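Local atomic coordinates of adenylyltransferase and sulfurtransferase uba4 (Chaetomium thermophilum, PDB entry 6YUB), a protein that probably activates a ubiquitin-like sulfur carrier by adenylation and passes sulfur to it, serving tRNA wobble-uridine thiolation and molybdenum cofactor synthesis. Residues B[224-228]-B[229-233]; B[5-9]-B[10-14]. All coordinates share one frame; numbering follows the deposited sequence.

Interaction 1: residues B[224-228]-B[229-233]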
loop_
_atom_site.group_PDB
_atom_site.type_symbol
_atom_site.label_atom_id
_atom_site.label_comp_id
_atom_site.label_asym_id
_atom_site.label_seq_id
_atom_site.Cartn_x
_atom_site.Cartn_y
_atom_site.Cartn_z
ATOM N N LYS B 224 -1.760 -16.698 -4.449
ATOM C CA LYS B 224 -2.990 -16.844 -5.227
ATOM C C LYS B 224 -2.799 -17.818 -6.385
ATOM O O LYS B 224 -3.603 -18.736 -6.589
ATOM C CB LYS B 224 -3.441 -15.493 -5.779
ATOM C CG LYS B 224 -4.088 -14.552 -4.785
ATOM C CD LYS B 224 -4.566 -13.304 -5.523
ATOM C CE LYS B 224 -4.816 -12.145 -4.582
ATOM N NZ LYS B 224 -5.074 -10.892 -5.351
ATOM N N ILE B 225 -1.729 -17.618 -7.164
ATOM C CA ILE B 225 -1.508 -18.429 -8.357
ATOM C C ILE B 225 -1.402 -19.902 -7.990
ATOM O O ILE B 225 -2.051 -20.760 -8.599
ATOM C CB ILE B 225 -0.250 -17.946 -9.103
ATOM C CG1 ILE B 225 -0.479 -16.537 -9.657
ATOM C CG2 ILE B 225 0.113 -18.925 -10.211
ATOM C CD1 ILE B 225 0.789 -15.842 -10.118
ATOM N N LEU B 226 -0.582 -20.217 -6.982
ATOM C CA LEU B 226 -0.327 -21.609 -6.635
ATOM C C LEU B 226 -1.553 -22.264 -6.009
ATOM O O LEU B 226 -1.857 -23.426 -6.301
ATOM C CB LEU B 226 0.869 -21.693 -5.687
ATOM C CG LEU B 226 2.213 -21.273 -6.286
ATOM C CD1 LEU B 226 3.265 -21.097 -5.195
ATOM C CD2 LEU B 226 2.676 -22.287 -7.325
ATOM N N VAL B 227 -2.272 -21.539 -5.152
ATOM C CA VAL B 227 -3.385 -22.147 -4.430
ATOM C C VAL B 227 -4.560 -22.413 -5.366
ATOM O O VAL B 227 -5.178 -23.484 -5.317
ATOM C CB VAL B 227 -3.794 -21.256 -3.242
ATOM C CG1 VAL B 227 -5.183 -21.636 -2.741
ATOM C CG2 VAL B 227 -2.766 -21.370 -2.128
ATOM N N SER B 228 -4.888 -21.454 -6.228
ATOM C CA SER B 228 -5.986 -21.607 -7.170
ATOM C C SER B 228 -5.531 -22.096 -8.539
ATOM O O SER B 228 -6.355 -22.183 -9.453
ATOM C CB SER B 228 -6.738 -20.278 -7.323
ATOM O OG SER B 228 -7.149 -19.774 -6.067
ATOM N N GLN B 229 -4.249 -22.414 -8.702
ATOM C CA GLN B 229 -3.728 -22.915 -9.974
ATOM C C GLN B 229 -4.064 -21.966 -11.121
ATOM O O GLN B 229 -4.476 -22.384 -12.207
ATOM C CB GLN B 229 -4.261 -24.319 -10.265
ATOM C CG GLN B 229 -3.939 -25.339 -9.197
ATOM C CD GLN B 229 -4.271 -26.755 -9.628
ATOM O OE1 GLN B 229 -5.430 -27.096 -9.859
ATOM N NE2 GLN B 229 -3.244 -27.587 -9.743
ATOM N N LEU B 230 -3.887 -20.664 -10.876
ATOM C CA LEU B 230 -4.188 -19.667 -11.892
ATOM C C LEU B 230 -3.234 -19.748 -13.080
ATOM O O LEU B 230 -3.545 -19.204 -14.143
ATOM C CB LEU B 230 -4.138 -18.270 -11.276
ATOM C CG LEU B 230 -4.997 -18.066 -10.029
ATOM C CD1 LEU B 230 -4.824 -16.654 -9.487
ATOM C CD2 LEU B 230 -6.465 -18.357 -10.321
ATOM N N HIS B 231 -2.088 -20.412 -12.922
ATOM C CA HIS B 231 -1.143 -20.606 -14.011
ATOM C C HIS B 231 -1.422 -21.870 -14.817
ATOM O O HIS B 231 -0.633 -22.208 -15.704
ATOM C CB HIS B 231 0.295 -20.637 -13.473
ATOM C CG HIS B 231 0.568 -21.735 -12.486
ATOM N ND1 HIS B 231 -0.380 -22.209 -11.605
ATOM C CD2 HIS B 231 1.697 -22.440 -12.234
ATOM C CE1 HIS B 231 0.148 -23.161 -10.857
ATOM N NE2 HIS B 231 1.407 -23.321 -11.220
ATOM N N MET B 232 -2.534 -22.579 -14.533
ATOM C CA MET B 232 -2.894 -23.745 -15.330
ATOM C C MET B 232 -3.878 -23.351 -16.429
ATOM O O MET B 232 -4.669 -22.418 -16.259
ATOM C CB MET B 232 -3.518 -24.821 -14.449
ATOM C CG MET B 232 -2.578 -25.397 -13.392
ATOM S SD MET B 232 -1.124 -26.211 -14.089
ATOM C CE MET B 232 0.163 -25.044 -13.647
ATOM N N PRO B 233 -3.863 -24.039 -17.568
ATOM C CA PRO B 233 -4.740 -23.645 -18.679
ATOM C C PRO B 233 -6.195 -23.897 -18.332
ATOM O O PRO B 233 -6.497 -24.691 -17.429
ATOM C CB PRO B 233 -4.283 -24.545 -19.841
ATOM C CG PRO B 233 -3.002 -25.196 -19.383
ATOM C CD PRO B 233 -3.079 -25.246 -17.886
#
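Leu230 folds back over the last turn of the helix it has just left. Its CB rests on the CA of Ile225, 3.9 Å away, and its CG touches both that CA and the carbonyl oxygen of Lys224. CG stands anti to its own carbonyl carbon (chi1 -53°), beside the backbone N and over the helix. From there the two methyls part: CD1 reaches back to the Lys224 carbonyl and comes within 4.1 Å of Lys224 CB, while CD2 settles 3.6 Å from Ser228 CB. The backbone fixes this return. Gln229 has positive phi and breaks the helical path, which brings Leu230 N to Ile225 O at 2.9 Å; the hydrogen bond is bent at the hydrogen (142°) but meets a lone pair in the carbonyl plane. A type I beta turn from Gln229 to Met232 follows, closed by Met232 N to Gln229 O at 3.0 Å.

His231 takes up the other flank of Ile225. Methyl CG2 of Ile225 comes obliquely to the imidazole, 3.6 Å from ND1, and CD2 of Leu226 stands farther off, near NE2. Met232 folds its CE methyl over one ring face, and CA of Gln229 lies at the ring edge. ND1 of His231 is buried here with no hydrogen-bonding partner in the model.

The arrangement is a helix C-terminus closed by a turn whose leucine and histidine grip the final turn. Lys224 NZ forms a salt bridge with Glu221 and also bonds to the backbone of another protein's chain, as does Ser228 OG. Leu226 and Val227 pack on Leu32 of helix 25-33, Leu230 touches Leu246, and Ile225 and Leu226 lie against Val127 of strand 127-130.

Interaction 2: residues B[5-9]-B[10-14]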
loop_
_atom_site.group_PDB
_atom_site.type_symbol
_atom_site.label_atom_id
_atom_site.label_comp_id
_atom_site.label_asym_id
_atom_site.label_seq_id
_atom_site.Cartn_x
_atom_site.Cartn_y
_atom_site.Cartn_z
ATOM N N LYS B 5 1.608 -35.588 -0.550
ATOM C CA LYS B 5 0.176 -35.840 -0.501
ATOM C C LYS B 5 -0.364 -35.800 0.921
ATOM O O LYS B 5 -1.568 -36.009 1.118
ATOM C CB LYS B 5 -0.147 -37.201 -1.136
ATOM C CG LYS B 5 0.455 -37.413 -2.520
ATOM C CD LYS B 5 -0.559 -37.167 -3.630
ATOM C CE LYS B 5 0.062 -37.373 -5.008
ATOM N NZ LYS B 5 0.447 -36.087 -5.659
ATOM N N SER B 6 0.488 -35.541 1.913
ATOM C CA SER B 6 0.087 -35.535 3.311
ATOM C C SER B 6 0.783 -34.393 4.035
ATOM O O SER B 6 1.820 -33.890 3.594
ATOM C CB SER B 6 0.424 -36.860 4.009
ATOM O OG SER B 6 -0.449 -37.894 3.599
ATOM N N LEU B 7 0.199 -33.992 5.159
ATOM C CA LEU B 7 0.792 -32.998 6.043
ATOM C C LEU B 7 1.261 -33.688 7.319
ATOM O O LEU B 7 0.519 -34.482 7.907
ATOM C CB LEU B 7 -0.203 -31.890 6.388
ATOM C CG LEU B 7 -0.710 -30.986 5.263
ATOM C CD1 LEU B 7 -1.338 -29.731 5.864
ATOM C CD2 LEU B 7 0.397 -30.623 4.300
ATOM N N SER B 8 2.435 -33.323 7.749
ATOM C CA SER B 8 2.945 -33.897 8.996
ATOM C C SER B 8 2.259 -33.218 10.188
ATOM O O SER B 8 1.659 -32.186 10.038
ATOM C CB SER B 8 4.456 -33.778 9.183
ATOM O OG SER B 8 4.802 -32.458 9.405
ATOM N N LYS B 9 2.358 -33.796 11.368
ATOM C CA LYS B 9 1.804 -33.181 12.538
ATOM C C LYS B 9 2.337 -31.774 12.764
ATOM O O LYS B 9 1.574 -30.971 13.156
ATOM C CB LYS B 9 2.058 -34.018 13.780
ATOM C CG LYS B 9 0.802 -34.470 14.492
ATOM C CD LYS B 9 -0.124 -35.210 13.551
ATOM C CE LYS B 9 -1.326 -35.811 14.245
ATOM N NZ LYS B 9 -0.966 -37.019 15.021
ATOM N N GLU B 10 3.632 -31.483 12.565
ATOM C CA GLU B 10 4.201 -30.113 12.787
ATOM C C GLU B 10 3.587 -29.122 11.777
ATOM O O GLU B 10 3.335 -27.986 12.065
ATOM C CB GLU B 10 5.792 -29.960 12.782
ATOM C CG GLU B 10 6.465 -28.919 11.835
ATOM C CD GLU B 10 7.405 -27.800 12.493
ATOM O OE1 GLU B 10 8.631 -27.947 12.544
ATOM O OE2 GLU B 10 6.969 -26.726 12.950
ATOM N N GLU B 11 3.459 -29.568 10.543
ATOM C CA GLU B 11 2.880 -28.690 9.458
ATOM C C GLU B 11 1.368 -28.342 9.757
ATOM O O GLU B 11 0.929 -27.256 9.568
ATOM C CB GLU B 11 3.054 -29.234 8.010
ATOM C CG GLU B 11 4.489 -29.701 7.724
ATOM C CD GLU B 11 4.631 -30.501 6.408
ATOM O OE1 GLU B 11 3.954 -31.517 6.242
ATOM O OE2 GLU B 11 5.414 -30.164 5.499
ATOM N N ILE B 12 0.590 -29.303 10.231
ATOM C CA ILE B 12 -0.799 -29.050 10.608
ATOM C C ILE B 12 -0.880 -27.913 11.621
ATOM O O ILE B 12 -1.675 -26.981 11.473
ATOM C CB ILE B 12 -1.448 -30.337 11.153
ATOM C CG1 ILE B 12 -1.686 -31.325 10.007
ATOM C CG2 ILE B 12 -2.744 -30.013 11.887
ATOM C CD1 ILE B 12 -1.932 -32.750 10.462
ATOM N N GLU B 13 -0.045 -27.967 12.660
ATOM C CA GLU B 13 -0.047 -26.909 13.665
ATOM C C GLU B 13 0.461 -25.595 13.091
ATOM O O GLU B 13 -0.119 -24.533 13.342
ATOM C CB GLU B 13 0.803 -27.331 14.870
ATOM C CG GLU B 13 1.105 -26.215 15.867
ATOM C CD GLU B 13 1.871 -26.718 17.086
ATOM O OE1 GLU B 13 1.940 -27.953 17.262
ATOM O OE2 GLU B 13 2.396 -25.887 17.866
ATOM N N ARG B 14 1.545 -25.643 12.320
ATOM C CA ARG B 14 2.158 -24.420 11.816
ATOM C C ARG B 14 1.243 -23.677 10.849
ATOM O O ARG B 14 1.238 -22.439 10.840
ATOM C CB ARG B 14 3.501 -24.756 11.148
ATOM C CG ARG B 14 4.284 -23.560 10.646
ATOM C CD ARG B 14 5.665 -23.970 10.124
ATOM N NE ARG B 14 6.672 -23.999 11.178
ATOM C CZ ARG B 14 7.403 -22.947 11.545
ATOM N NH1 ARG B 14 7.249 -21.774 10.940
ATOM N NH2 ARG B 14 8.292 -23.069 12.515
#
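A capping box joins Ser8 to Glu11, and its two halves are unequal in strength. The amide N of Ser8 points almost straight (177°) at OE1 of Glu11, 2.8 Å away, and meets the anti lone pair of the carboxylate. The return bond is weak: Glu11 N lies 3.4 Å from Ser8 OG, though the approach is nearly linear. Ser8 holds OG between its backbone N and carbonyl carbon (chi1 70°), which turns the hydroxyl toward the first turn of the helix and sets it 3.2 Å from CG of Glu11. Were Glu11 replaced by alanine, the Ser8 amide would probably lose its carboxylate acceptor and the first turn would be less firmly fixed. Helical bonding begins with Ile12 N to Ser8 O at 3.1 Å.

A small apolar contact flanks the box, where Leu7 CB meets Ile12 CG1 at 4.0 Å; CD1 of Ile12 extends beside the carbonyl oxygens of Leu7 and Ser8. One turn farther on, Arg14 NE makes a salt bridge of 3.3 Å with Glu10 OE2. That oxygen sits in the guanidinium plane, whereas the arginine approaches from above the carboxylate plane.

Helix 9-19 thus starts at the protein surface. Leu7 packs on Gln29, Leu30 and Met33 of helix 25-33, Glu11 also touches Met33, and Arg14 bonds to the carbonyl of Ile100 at the end of helix 89-100.

From the N terminus, the chain first meets interaction 2, where residues 5-9 lead from a loop into helix 9-19. Helix 25-33 follows, then the alternating strands and helices of the ThiF-type fold, the adenylyltransferase part of the longer protein, and only at the end of helix 208-228 does interaction 1 turn the chain away into the loop before strand 250-255. Each contact is a local closure, one at a helix start and the other at a helix end; they lie in series and neither nest nor cross. The centres of interactions 1 and 2 are about 22 Å apart. Helix 25-33 relates them: Leu30 and Met33 receive residues of interaction 2, and Leu32 those of interaction 1.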